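Local coordinates for zinc-binding protein TroA (Treponema pallidum, PDB 1K0F) that binds zinc tightly and specifically in the periplasm and hands it to the membrane permease of an ABC transporter for import into the cell, at residues V163-H168 and A204-R209; H197-L202 and E226-A231. All blocks are in the same frame, centred on the assembly; numbering follows the deposited sequence.

Interaction 1: V163-H168 and A204-R209; sequences VLVTAH and AFIAQR
Val163 and Val165, alternate residues on one face of strand 163-166, receive Phe205 and Ile206 from the C-terminal part of helix 196-208, and Arg209 close after them. Most of the contact is apolar. Phe205 turns its ring edge to the strand, so that CZ lies 3.5 Å from Val163 CG1. Its CE2 atom lies equally close, 3.5 Å, to Val165 CG2, a methyl sitting in the ring plane. With CG of Phe205 anti to the backbone N (chi1 160°), the ring extends from the helix far enough for its rim to span both valines. Val165 uses its second branch as well: CG1 meets the end of Ile206, at CD1, over 3.8 Å.

The polar side chain at the border behaves differently. Arg209 crosses Val163 at about a right angle, and its guanidinium comes obliquely to the valine, with NH2 3.3 Å from CG2. Its charge is directed to Glu181, which makes a salt bridge with NH1. No hydrogen bond joins the two segments.

The strand and helix segments run roughly antiparallel, with 150° between their directions. Backbone bonds tie Leu164 and Thr166 to Lys183, and Val165 to Phe215 of strand 213-217. The helix reaches both flanking strands too, Phe205 touching Lys183 and Ile206 touching Ile214. Ile206 also meets Leu228 and Val232 of helix 225-233, while just beyond the strand comes the zinc ligand His168.

Interaction 2: H197-L202 and E226-A231; sequences HDMQEL and EALRDA
Asp230 OD1 is gripped twice by the neighbouring Arg229. The stronger bond is a salt bridge from Arg229 NH2 to Asp230 OD1, 2.6 Å long, which reaches the oxygen on its syn side but 24° out of the carboxylate plane. A weak second bond runs from Arg229 NE to the same OD1 at 3.0 Å. This pair stays within helix 225-233 and takes no part in the contact with 197-202, which is made without hydrogen bonds.

Across the contact the principal side chain is Met199. It leaves its helix extended, CG anti to the backbone N, and lies over the backbone of the partner helix, with SD 3.9 Å from Leu228 CA. A bend at the last torsion (chi3 -56°) then brings CE alongside the methyl of Ala227, 4.2 Å from CB. Nearer the root of the chain, Met199 CG faces Ala231 CB at 4.4 Å. The two alanines, one turn apart, thus receive different parts of one methionine, and their small side chains let it lie close to the helix backbone. Leu202 and Leu228 form the second, more buried part of the contact: the two leucines cross at about a right angle, and their CD2 methyls meet at 3.5 Å. The other branch of Leu228, CD1, turns to the backbone of the opposite helix, near Met199 O and Leu202 C.

The helix segments cross at -57°, their axes 9.3 Å apart. Leu185, in a loop, touches Met199, Leu202 and Leu228 alike, and the packing continues along helix 196-208, where Ala203 meets both Leu228 and Ala231.

Overall arrangement
Both contacts use helix 196-208: interaction 2 takes its first turns and interaction 1 its C-terminal part. Along the chain the order is 163-168, 197-202, 204-209, 226-231, so the two contacts interleave. Their centres are 9 Å apart, and they touch directly: Val165 CG1 is 3.5 Å from Leu202 CD2, and Ile206 CD1 is 3.6 Å from Leu228 CD2. One apolar layer therefore runs from strand to both helices. The layer comes near the zinc site, empty in this metal-free structure: the side chains of Leu202 and His168, a zinc ligand, are about 9 Å apart.

Interaction 1: V163-H168 and A204-R209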
loop_
_atom_site.group_PDB
_atom_site.type_symbol
_atom_site.label_atom_id
_atom_site.label_comp_id
_atom_site.label_asym_id
_atom_site.label_seq_id
_atom_site.Cartn_x
_atom_site.Cartn_y
_atom_site.Cartn_z
ATOM N N VAL A 163 -8.173 3.282 17.270
ATOM C CA VAL A 163 -9.276 3.145 16.323
ATOM C C VAL A 163 -8.999 4.087 15.160
ATOM O O VAL A 163 -9.109 5.303 15.309
ATOM C CB VAL A 163 -10.627 3.548 16.954
ATOM C CG1 VAL A 163 -11.726 3.461 15.917
ATOM C CG2 VAL A 163 -10.939 2.655 18.141
ATOM N N LEU A 164 -8.620 3.543 14.009
ATOM C CA LEU A 164 -8.333 4.393 12.857
ATOM C C LEU A 164 -9.379 4.320 11.751
ATOM O O LEU A 164 -9.739 3.244 11.274
ATOM C CB LEU A 164 -6.950 4.059 12.281
ATOM C CG LEU A 164 -6.641 4.441 10.828
ATOM C CD1 LEU A 164 -6.134 5.878 10.735
ATOM C CD2 LEU A 164 -5.596 3.476 10.291
ATOM N N VAL A 165 -9.869 5.484 11.352
ATOM C CA VAL A 165 -10.849 5.567 10.286
ATOM C C VAL A 165 -10.149 6.340 9.176
ATOM O O VAL A 165 -9.624 7.432 9.397
ATOM C CB VAL A 165 -12.128 6.307 10.744
ATOM C CG1 VAL A 165 -13.075 6.480 9.570
ATOM C CG2 VAL A 165 -12.815 5.523 11.854
ATOM N N THR A 166 -10.129 5.760 7.983
ATOM C CA THR A 166 -9.460 6.380 6.851
ATOM C C THR A 166 -10.310 6.414 5.588
ATOM O O THR A 166 -11.432 5.913 5.568
ATOM C CB THR A 166 -8.175 5.622 6.533
ATOM O OG1 THR A 166 -8.423 4.219 6.663
ATOM C CG2 THR A 166 -7.061 6.031 7.492
ATOM N N ALA A 167 -9.748 7.003 4.535
ATOM C CA ALA A 167 -10.408 7.126 3.233
ATOM C C ALA A 167 -11.057 5.820 2.736
ATOM O O ALA A 167 -12.242 5.812 2.394
ATOM C CB ALA A 167 -9.408 7.639 2.202
ATOM N N HIS A 168 -10.279 4.735 2.674
ATOM C CA HIS A 168 -10.798 3.434 2.238
ATOM C C HIS A 168 -10.199 2.246 3.012
ATOM O O HIS A 168 -9.159 2.383 3.647
ATOM C CB HIS A 168 -10.638 3.267 0.703
ATOM C CG HIS A 168 -9.291 2.782 0.253
ATOM N ND1 HIS A 168 -8.125 3.466 0.515
ATOM C CD2 HIS A 168 -8.939 1.723 -0.514
ATOM C CE1 HIS A 168 -7.110 2.849 -0.069
ATOM N NE2 HIS A 168 -7.578 1.791 -0.701
ATOM N N ALA A 204 -21.338 9.130 12.848
ATOM C CA ALA A 204 -21.743 8.984 14.239
ATOM C C ALA A 204 -20.744 8.112 14.987
ATOM O O ALA A 204 -20.384 8.408 16.116
ATOM C CB ALA A 204 -23.141 8.375 14.325
ATOM N N PHE A 205 -20.297 7.036 14.347
ATOM C CA PHE A 205 -19.348 6.123 14.960
ATOM C C PHE A 205 -18.166 6.897 15.511
ATOM O O PHE A 205 -17.746 6.693 16.645
ATOM C CB PHE A 205 -18.844 5.120 13.940
ATOM C CG PHE A 205 -17.562 4.483 14.332
ATOM C CD1 PHE A 205 -17.516 3.608 15.419
ATOM C CD2 PHE A 205 -16.393 4.760 13.631
ATOM C CE1 PHE A 205 -16.321 3.008 15.810
ATOM C CE2 PHE A 205 -15.180 4.171 14.004
ATOM C CZ PHE A 205 -15.145 3.286 15.104
ATOM N N ILE A 206 -17.651 7.798 14.686
ATOM C CA ILE A 206 -16.514 8.633 15.038
ATOM C C ILE A 206 -16.921 9.654 16.107
ATOM O O ILE A 206 -16.105 10.056 16.940
ATOM C CB ILE A 206 -15.972 9.371 13.781
ATOM C CG1 ILE A 206 -15.482 8.354 12.752
ATOM C CG2 ILE A 206 -14.829 10.297 14.158
ATOM C CD1 ILE A 206 -15.496 8.885 11.339
ATOM N N ALA A 207 -18.185 10.066 16.089
ATOM C CA ALA A 207 -18.672 11.041 17.065
ATOM C C ALA A 207 -18.973 10.365 18.400
ATOM O O ALA A 207 -18.806 10.962 19.465
ATOM C CB ALA A 207 -19.919 11.727 16.536
ATOM N N GLN A 208 -19.420 9.118 18.330
ATOM C CA GLN A 208 -19.735 8.356 19.516
ATOM C C GLN A 208 -18.423 8.042 20.225
ATOM O O GLN A 208 -18.246 8.379 21.392
ATOM C CB GLN A 208 -20.453 7.067 19.123
ATOM C CG GLN A 208 -21.926 7.070 19.500
ATOM C CD GLN A 208 -22.842 6.762 18.328
ATOM O OE1 GLN A 208 -23.995 7.220 18.282
ATOM N NE2 GLN A 208 -22.342 5.979 17.375
ATOM N N ARG A 209 -17.502 7.411 19.504
ATOM C CA ARG A 209 -16.204 7.055 20.060
ATOM C C ARG A 209 -15.320 8.289 20.222
ATOM O O ARG A 209 -14.240 8.214 20.807
ATOM C CB ARG A 209 -15.514 6.022 19.164
ATOM C CG ARG A 209 -16.442 4.911 18.682
ATOM C CD ARG A 209 -16.679 3.880 19.767
ATOM N NE ARG A 209 -15.422 3.387 20.320
ATOM C CZ ARG A 209 -14.599 2.565 19.677
ATOM N NH1 ARG A 209 -14.905 2.146 18.460
ATOM N NH2 ARG A 209 -13.473 2.154 20.251
#

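Interaction 2: H197-L202 and E226-A231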
loop_
_atom_site.group_PDB
_atom_site.type_symbol
_atom_site.label_atom_id
_atom_site.label_comp_id
_atom_site.label_asym_id
_atom_site.label_seq_id
_atom_site.Cartn_x
_atom_site.Cartn_y
_atom_site.Cartn_z
ATOM N N HIS A 197 -25.810 6.203 3.700
ATOM C CA HIS A 197 -26.054 5.429 4.918
ATOM C C HIS A 197 -24.731 5.021 5.546
ATOM O O HIS A 197 -24.577 5.040 6.760
ATOM C CB HIS A 197 -26.857 4.162 4.604
ATOM C CG HIS A 197 -26.302 2.919 5.238
ATOM N ND1 HIS A 197 -25.138 2.318 4.808
ATOM C CD2 HIS A 197 -26.751 2.164 6.272
ATOM C CE1 HIS A 197 -24.894 1.248 5.546
ATOM N NE2 HIS A 197 -25.858 1.134 6.443
ATOM N N ASP A 198 -23.781 4.635 4.710
ATOM C CA ASP A 198 -22.476 4.226 5.194
ATOM C C ASP A 198 -21.728 5.383 5.867
ATOM O O ASP A 198 -21.235 5.230 6.981
ATOM C CB ASP A 198 -21.655 3.653 4.039
ATOM C CG ASP A 198 -22.127 2.268 3.624
ATOM O OD1 ASP A 198 -22.159 1.363 4.483
ATOM O OD2 ASP A 198 -22.467 2.082 2.439
ATOM N N MET A 199 -21.648 6.539 5.209
ATOM C CA MET A 199 -20.952 7.694 5.790
ATOM C C MET A 199 -21.629 8.112 7.080
ATOM O O MET A 199 -20.974 8.428 8.069
ATOM C CB MET A 199 -20.953 8.885 4.829
ATOM C CG MET A 199 -20.410 10.162 5.454
ATOM S SD MET A 199 -20.201 11.519 4.281
ATOM C CE MET A 199 -19.126 10.773 3.042
ATOM N N GLN A 200 -22.955 8.141 7.037
ATOM C CA GLN A 200 -23.775 8.493 8.184
ATOM C C GLN A 200 -23.305 7.725 9.410
ATOM O O GLN A 200 -22.911 8.308 10.418
ATOM C CB GLN A 200 -25.227 8.128 7.897
ATOM C CG GLN A 200 -26.204 9.217 8.221
ATOM C CD GLN A 200 -26.042 10.404 7.311
ATOM O OE1 GLN A 200 -25.436 11.411 7.683
ATOM N NE2 GLN A 200 -26.586 10.296 6.104
ATOM N N GLU A 201 -23.364 6.403 9.310
ATOM C CA GLU A 201 -22.959 5.525 10.397
ATOM C C GLU A 201 -21.546 5.849 10.852
ATOM O O GLU A 201 -21.308 6.099 12.029
ATOM C CB GLU A 201 -23.054 4.064 9.947
ATOM C CG GLU A 201 -24.375 3.732 9.261
ATOM C CD GLU A 201 -24.688 2.246 9.232
ATOM O OE1 GLU A 201 -25.551 1.807 10.025
ATOM O OE2 GLU A 201 -24.078 1.519 8.412
ATOM N N LEU A 202 -20.610 5.849 9.913
ATOM C CA LEU A 202 -19.227 6.141 10.238
ATOM C C LEU A 202 -19.099 7.490 10.929
ATOM O O LEU A 202 -18.312 7.651 11.862
ATOM C CB LEU A 202 -18.379 6.132 8.973
ATOM C CG LEU A 202 -16.877 6.127 9.246
ATOM C CD1 LEU A 202 -16.555 5.064 10.285
ATOM C CD2 LEU A 202 -16.127 5.869 7.956
ATOM N N GLU A 226 -13.261 14.647 4.114
ATOM C CA GLU A 226 -13.589 15.957 4.663
ATOM C C GLU A 226 -15.093 16.078 4.807
ATOM O O GLU A 226 -15.583 16.855 5.623
ATOM C CB GLU A 226 -13.104 17.068 3.741
ATOM C CG GLU A 226 -11.642 17.006 3.420
ATOM C CD GLU A 226 -11.053 18.376 3.209
ATOM O OE1 GLU A 226 -11.762 19.269 2.681
ATOM O OE2 GLU A 226 -9.876 18.574 3.577
ATOM N N ALA A 227 -15.821 15.318 3.994
ATOM C CA ALA A 227 -17.276 15.339 4.028
ATOM C C ALA A 227 -17.715 14.544 5.241
ATOM O O ALA A 227 -18.687 14.880 5.914
ATOM C CB ALA A 227 -17.838 14.722 2.762
ATOM N N LEU A 228 -16.983 13.475 5.512
ATOM C CA LEU A 228 -17.279 12.645 6.659
ATOM C C LEU A 228 -16.989 13.531 7.849
ATOM O O LEU A 228 -17.755 13.582 8.797
ATOM C CB LEU A 228 -16.368 11.420 6.678
ATOM C CG LEU A 228 -16.225 10.661 8.001
ATOM C CD1 LEU A 228 -17.591 10.460 8.665
ATOM C CD2 LEU A 228 -15.557 9.318 7.723
ATOM N N ARG A 229 -15.879 14.248 7.769
ATOM C CA ARG A 229 -15.469 15.149 8.833
ATOM C C ARG A 229 -16.610 16.095 9.214
ATOM O O ARG A 229 -16.882 16.297 10.398
ATOM C CB ARG A 229 -14.247 15.954 8.390
ATOM C CG ARG A 229 -13.370 16.415 9.528
ATOM C CD ARG A 229 -13.705 17.828 9.946
ATOM N NE ARG A 229 -14.251 18.608 8.840
ATOM C CZ ARG A 229 -13.632 18.781 7.673
ATOM N NH1 ARG A 229 -12.446 18.228 7.461
ATOM N NH2 ARG A 229 -14.191 19.511 6.718
ATOM N N ASP A 230 -17.273 16.670 8.207
ATOM C CA ASP A 230 -18.394 17.585 8.427
ATOM C C ASP A 230 -19.600 16.852 8.979
ATOM O O ASP A 230 -20.344 17.392 9.795
ATOM C CB ASP A 230 -18.790 18.255 7.128
ATOM C CG ASP A 230 -17.660 18.997 6.515
ATOM O OD1 ASP A 230 -16.690 19.280 7.254
ATOM O OD2 ASP A 230 -17.744 19.294 5.307
ATOM N N ALA A 231 -19.804 15.628 8.506
ATOM C CA ALA A 231 -20.913 14.815 8.977
ATOM C C ALA A 231 -20.666 14.561 10.460
ATOM O O ALA A 231 -21.593 14.577 11.269
ATOM C CB ALA A 231 -20.963 13.509 8.215
#